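Local atomic coordinates of Adp-heptose LPS heptosyltransferase II (Escherichia coli, PDB entry 1PSW), a protein that transfers a second heptose from ADP-L-glycero-beta-D-manno-heptose to the heptosyl-Kdo2-lipid A module during assembly of the lipopolysaccharide core. Residues Leu155-Gln159 with Pro297-Lys301; Val11-Met16 with Gly271-Val275. One frame throughout, in Å; residues are numbered along the deposited sequence.

Interaction 1 of 2, residues Leu155-Gln159 with Pro297-Lys301; sequences LLWPQ and PLSHK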
loop_
_atom_site.group_PDB
_atom_site.type_symbol
_atom_site.label_atom_id
_atom_site.label_comp_id
_atom_site.label_asym_id
_atom_site.label_seq_id
_atom_site.Cartn_x
_atom_site.Cartn_y
_atom_site.Cartn_z
ATOM N N LEU A 155 -18.369 1.576 -1.909
ATOM C CA LEU A 155 -17.255 2.206 -1.210
ATOM C C LEU A 155 -16.237 2.626 -2.257
ATOM O O LEU A 155 -16.116 1.989 -3.304
ATOM C CB LEU A 155 -16.594 1.233 -0.228
ATOM C CG LEU A 155 -17.480 0.609 0.850
ATOM C CD1 LEU A 155 -16.635 -0.285 1.752
ATOM C CD2 LEU A 155 -18.144 1.702 1.661
ATOM N N LEU A 156 -15.514 3.704 -1.990
ATOM C CA LEU A 156 -14.498 4.155 -2.928
ATOM C C LEU A 156 -13.159 3.541 -2.533
ATOM O O LEU A 156 -12.513 3.996 -1.590
ATOM C CB LEU A 156 -14.410 5.680 -2.915
ATOM C CG LEU A 156 -15.752 6.349 -3.238
ATOM C CD1 LEU A 156 -15.574 7.853 -3.280
ATOM C CD2 LEU A 156 -16.279 5.829 -4.564
ATOM N N TRP A 157 -12.759 2.500 -3.257
ATOM C CA TRP A 157 -11.510 1.794 -2.999
ATOM C C TRP A 157 -10.300 2.573 -3.492
ATOM O O TRP A 157 -10.429 3.464 -4.334
ATOM C CB TRP A 157 -11.514 0.436 -3.711
ATOM C CG TRP A 157 -12.324 -0.641 -3.060
ATOM C CD1 TRP A 157 -13.027 -0.562 -1.887
ATOM C CD2 TRP A 157 -12.460 -1.989 -3.519
ATOM N NE1 TRP A 157 -13.584 -1.781 -1.588
ATOM C CE2 TRP A 157 -13.250 -2.676 -2.574
ATOM C CE3 TRP A 157 -11.982 -2.688 -4.638
ATOM C CZ2 TRP A 157 -13.579 -4.028 -2.710
ATOM C CZ3 TRP A 157 -12.309 -4.037 -4.773
ATOM C CH2 TRP A 157 -13.099 -4.688 -3.814
ATOM N N PRO A 158 -9.105 2.251 -2.967
ATOM C CA PRO A 158 -7.917 2.971 -3.435
ATOM C C PRO A 158 -7.839 2.714 -4.930
ATOM O O PRO A 158 -8.230 1.643 -5.395
ATOM C CB PRO A 158 -6.780 2.290 -2.688
ATOM C CG PRO A 158 -7.443 1.828 -1.411
ATOM C CD PRO A 158 -8.758 1.291 -1.903
ATOM N N GLN A 159 -7.321 3.681 -5.672
ATOM C CA GLN A 159 -7.242 3.538 -7.114
ATOM C C GLN A 159 -6.157 4.459 -7.651
ATOM O O GLN A 159 -6.105 5.638 -7.309
ATOM C CB GLN A 159 -8.609 3.886 -7.714
ATOM C CG GLN A 159 -8.717 3.797 -9.218
ATOM C CD GLN A 159 -10.167 3.881 -9.688
ATOM O OE1 GLN A 159 -10.894 4.814 -9.338
ATOM N NE2 GLN A 159 -10.588 2.904 -10.488
ATOM N N PRO A 297 -6.359 -7.664 -0.349
ATOM C CA PRO A 297 -6.053 -6.888 -1.555
ATOM C C PRO A 297 -7.387 -6.507 -2.189
ATOM O O PRO A 297 -8.181 -7.379 -2.542
ATOM C CB PRO A 297 -5.232 -7.866 -2.403
ATOM C CG PRO A 297 -5.696 -9.217 -1.942
ATOM C CD PRO A 297 -5.849 -9.042 -0.453
ATOM N N LEU A 298 -7.641 -5.204 -2.306
ATOM C CA LEU A 298 -8.905 -4.718 -2.853
ATOM C C LEU A 298 -8.842 -4.569 -4.367
ATOM O O LEU A 298 -8.572 -3.491 -4.887
ATOM C CB LEU A 298 -9.272 -3.378 -2.205
ATOM C CG LEU A 298 -9.349 -3.345 -0.672
ATOM C CD1 LEU A 298 -9.575 -1.913 -0.200
ATOM C CD2 LEU A 298 -10.467 -4.248 -0.190
ATOM N N SER A 299 -9.098 -5.671 -5.064
ATOM C CA SER A 299 -9.068 -5.714 -6.517
ATOM C C SER A 299 -9.738 -6.993 -6.977
ATOM O O SER A 299 -9.569 -8.044 -6.359
ATOM C CB SER A 299 -7.619 -5.698 -7.016
ATOM O OG SER A 299 -7.557 -5.822 -8.434
ATOM N N HIS A 300 -10.497 -6.902 -8.061
ATOM C CA HIS A 300 -11.169 -8.074 -8.601
ATOM C C HIS A 300 -10.195 -8.983 -9.350
ATOM O O HIS A 300 -10.521 -10.128 -9.641
ATOM C CB HIS A 300 -12.286 -7.660 -9.556
ATOM C CG HIS A 300 -13.460 -7.024 -8.886
ATOM N ND1 HIS A 300 -14.575 -6.606 -9.585
ATOM C CD2 HIS A 300 -13.707 -6.732 -7.585
ATOM C CE1 HIS A 300 -15.453 -6.088 -8.747
ATOM N NE2 HIS A 300 -14.950 -6.153 -7.524
ATOM N N LYS A 301 -8.998 -8.476 -9.641
ATOM C CA LYS A 301 -8.006 -9.245 -10.383
ATOM C C LYS A 301 -6.962 -9.893 -9.488
ATOM O O LYS A 301 -5.972 -10.437 -9.971
ATOM C CB LYS A 301 -7.330 -8.353 -11.432
ATOM C CG LYS A 301 -8.305 -7.771 -12.457
ATOM C CD LYS A 301 -7.591 -7.225 -13.686
ATOM C CE LYS A 301 -8.595 -6.761 -14.731
ATOM N NZ LYS A 301 -7.980 -6.538 -16.073
HETATM O O HOH W 1 -7.484 -0.988 -4.317
#
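Leu298 lies against one face of the Trp157 indole, its CB 3.8 Å from the centroid of the six-membered ring and 17° off the ring normal, a CH-pi contact. The branched end spreads this contact: CD2 reaches Trp157 CE2 and CZ2, while CD1 rests 3.7 Å from Pro158 CD. Trp157 CG is anti to its carbonyl carbon (chi1 -77°), which swings the indole across to the other chain segment, where CE3 comes 3.5 Å from Leu298 O. The broad indole suits this place because it bridges two irregular segments; an alanine here would probably strip Leu298 of its aromatic cover and open a gap beside it. Both segments are loops of a GT-B glycosyltransferase: 155-159 packs on helix 11-27 of the N-terminal half, and 297-301 leads into edge strand 302-306 of the C-terminal sheet. Farther along, His300 CD2 approaches Trp157 CZ3 at 4.1 Å, the two ring planes nearly perpendicular. The polar link is a water whose oxygen lies 2.9 Å from Pro158 O; it donates to that atom and also to Leu298 O. Within 297-301, Leu298 centres an inverse gamma turn, and Ser299 OG accepts from Lys301 N in an ST turn.

Interaction 2 of 2, residues Val11-Met16 with Gly271-Val275; sequences VGDMMM and GLMHV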
loop_
_atom_site.group_PDB
_atom_site.type_symbol
_atom_site.label_atom_id
_atom_site.label_comp_id
_atom_site.label_asym_id
_atom_site.label_seq_id
_atom_site.Cartn_x
_atom_site.Cartn_y
_atom_site.Cartn_z
ATOM N N VAL A 11 3.321 1.882 3.903
ATOM C CA VAL A 11 2.828 1.883 2.536
ATOM C C VAL A 11 1.401 1.360 2.433
ATOM O O VAL A 11 0.536 2.030 1.873
ATOM C CB VAL A 11 3.739 1.042 1.615
ATOM C CG1 VAL A 11 3.126 0.937 0.229
ATOM C CG2 VAL A 11 5.117 1.684 1.525
ATOM N N GLY A 12 1.153 0.174 2.982
ATOM C CA GLY A 12 -0.180 -0.399 2.917
ATOM C C GLY A 12 -1.249 0.534 3.447
ATOM O O GLY A 12 -2.218 0.835 2.751
ATOM N N ASP A 13 -1.064 0.989 4.683
ATOM C CA ASP A 13 -1.997 1.885 5.343
ATOM C C ASP A 13 -2.198 3.177 4.555
ATOM O O ASP A 13 -3.316 3.671 4.442
ATOM C CB ASP A 13 -1.495 2.205 6.754
ATOM C CG ASP A 13 -1.505 0.995 7.670
ATOM O OD1 ASP A 13 -1.710 -0.134 7.177
ATOM O OD2 ASP A 13 -1.303 1.172 8.890
HETATM N N MSE A 14 -1.117 3.723 4.008
HETATM C CA MSE A 14 -1.215 4.953 3.231
HETATM C C MSE A 14 -2.077 4.717 1.993
HETATM O O MSE A 14 -2.887 5.561 1.613
HETATM C CB MSE A 14 0.175 5.433 2.801
HETATM C CG MSE A 14 0.164 6.730 1.984
HETATM SE SE MSE A 14 -0.671 8.235 2.918
HETATM C CE MSE A 14 0.681 8.542 4.257
HETATM N N MSE A 15 -1.901 3.567 1.361
HETATM C CA MSE A 15 -2.681 3.257 0.180
HETATM C C MSE A 15 -4.160 3.207 0.596
HETATM O O MSE A 15 -5.023 3.764 -0.083
HETATM C CB MSE A 15 -2.213 1.916 -0.404
HETATM C CG MSE A 15 -2.562 1.702 -1.896
HETATM SE SE MSE A 15 -1.761 3.025 -3.074
HETATM C CE MSE A 15 -3.369 3.990 -3.619
HETATM N N MSE A 16 -4.451 2.551 1.720
HETATM C CA MSE A 16 -5.826 2.454 2.201
HETATM C C MSE A 16 -6.419 3.819 2.531
HETATM O O MSE A 16 -7.612 4.028 2.363
HETATM C CB MSE A 16 -5.913 1.586 3.464
HETATM C CG MSE A 16 -5.421 0.185 3.295
HETATM SE SE MSE A 16 -6.200 -0.608 1.757
HETATM C CE MSE A 16 -7.964 -0.796 2.422
ATOM N N GLY A 271 2.877 -4.060 2.071
ATOM C CA GLY A 271 2.386 -2.788 1.566
ATOM C C GLY A 271 2.292 -2.687 0.048
ATOM O O GLY A 271 1.328 -2.120 -0.478
ATOM N N LEU A 272 3.272 -3.226 -0.671
ATOM C CA LEU A 272 3.232 -3.139 -2.127
ATOM C C LEU A 272 2.074 -3.927 -2.720
ATOM O O LEU A 272 1.628 -3.632 -3.826
ATOM C CB LEU A 272 4.562 -3.589 -2.739
ATOM C CG LEU A 272 5.750 -2.641 -2.493
ATOM C CD1 LEU A 272 7.004 -3.260 -3.111
ATOM C CD2 LEU A 272 5.478 -1.264 -3.113
HETATM N N MSE A 273 1.584 -4.927 -1.997
HETATM C CA MSE A 273 0.443 -5.703 -2.476
HETATM C C MSE A 273 -0.703 -4.724 -2.728
HETATM O O MSE A 273 -1.352 -4.750 -3.770
HETATM C CB MSE A 273 0.003 -6.714 -1.417
HETATM C CG MSE A 273 -1.202 -7.571 -1.813
HETATM SE SE MSE A 273 -1.797 -8.749 -0.383
HETATM C CE MSE A 273 -2.805 -7.329 0.578
ATOM N N HIS A 274 -0.944 -3.860 -1.751
ATOM C CA HIS A 274 -2.006 -2.860 -1.851
ATOM C C HIS A 274 -1.810 -1.904 -3.016
ATOM O O HIS A 274 -2.785 -1.453 -3.624
ATOM C CB HIS A 274 -2.115 -2.107 -0.530
ATOM C CG HIS A 274 -2.490 -2.998 0.607
ATOM N ND1 HIS A 274 -3.706 -3.641 0.667
ATOM C CD2 HIS A 274 -1.769 -3.456 1.656
ATOM C CE1 HIS A 274 -3.717 -4.465 1.701
ATOM N NE2 HIS A 274 -2.552 -4.372 2.315
ATOM N N VAL A 275 -0.556 -1.599 -3.328
ATOM C CA VAL A 275 -0.258 -0.722 -4.448
ATOM C C VAL A 275 -0.676 -1.420 -5.748
ATOM O O VAL A 275 -1.364 -0.824 -6.574
ATOM C CB VAL A 275 1.249 -0.359 -4.493
ATOM C CG1 VAL A 275 1.562 0.433 -5.757
ATOM C CG2 VAL A 275 1.618 0.466 -3.255
#
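His274 reaches across from helix 271-275 to the turn of helix 11-16 facing it, and its CB, CD2 and ND1 meet three different residues of that helix. Its CB packs 4.0 Å from Met15 CB. CG is anti to the carbonyl carbon (chi1 -62°), which carries the ring over toward Gly12, and CD2 then lies 3.7 Å from Gly12 CA. On the other branch, ND1 sits 4.1 Å from Met16 SE, the selenium approaching the ring obliquely. A flat imidazole fits here because Gly12 puts bare backbone beside it.

Two glycines set the closeness of the helices. Gly12 CA and Gly271 CA are only 3.8 Å apart, and a CB built on Gly271 would fall 2.8 Å from Val11 CB, so a side chain would clash. Gly271 N is hydrogen-bonded to Glu190 OE1. Val11 adds an apolar edge: CG1, anti to its backbone N (chi1 174°), leans over Gly271 O and meets Val275 CG2 at 3.8 Å. Met15, like Met16 deposited as selenomethionine, rests CG 3.6 Å from His274 O, and a bent chain beyond CG brings SE near Val275 CG2.

The axes of the two short segments run at 31°, 7.6 Å apart at their closest. In this GT-B fold, helix 11-27 follows strand 2-6 of one parallel sheet and helix 271-278 follows strand 264-268 of the other, so the contact joins the two domains. Helix 131-137 flanks Met16, and strand 283-287 backs helix 271-278 through Met273.

In the fold
Both contacts bridge the two halves of the GT-B fold, and their segments alternate along the chain. The centre of interaction 2 lies about 1 Å from the centre of the chain, and the centre of interaction 1 about 11 Å from that of interaction 2. They meet directly: Leu298 CD1 packs 3.3 Å from Met16 CE, Pro158 CG lies 3.4 Å from Met15 O, and Pro297 CD touches Met273 CE at 3.6 Å. The loops of interaction 1 thus lie beside the paired helices, and Met16 contacts both His274 and Leu298. In GT-B enzymes substrates generally bind in the cleft between the domains, and the helix pair probably borders that cleft.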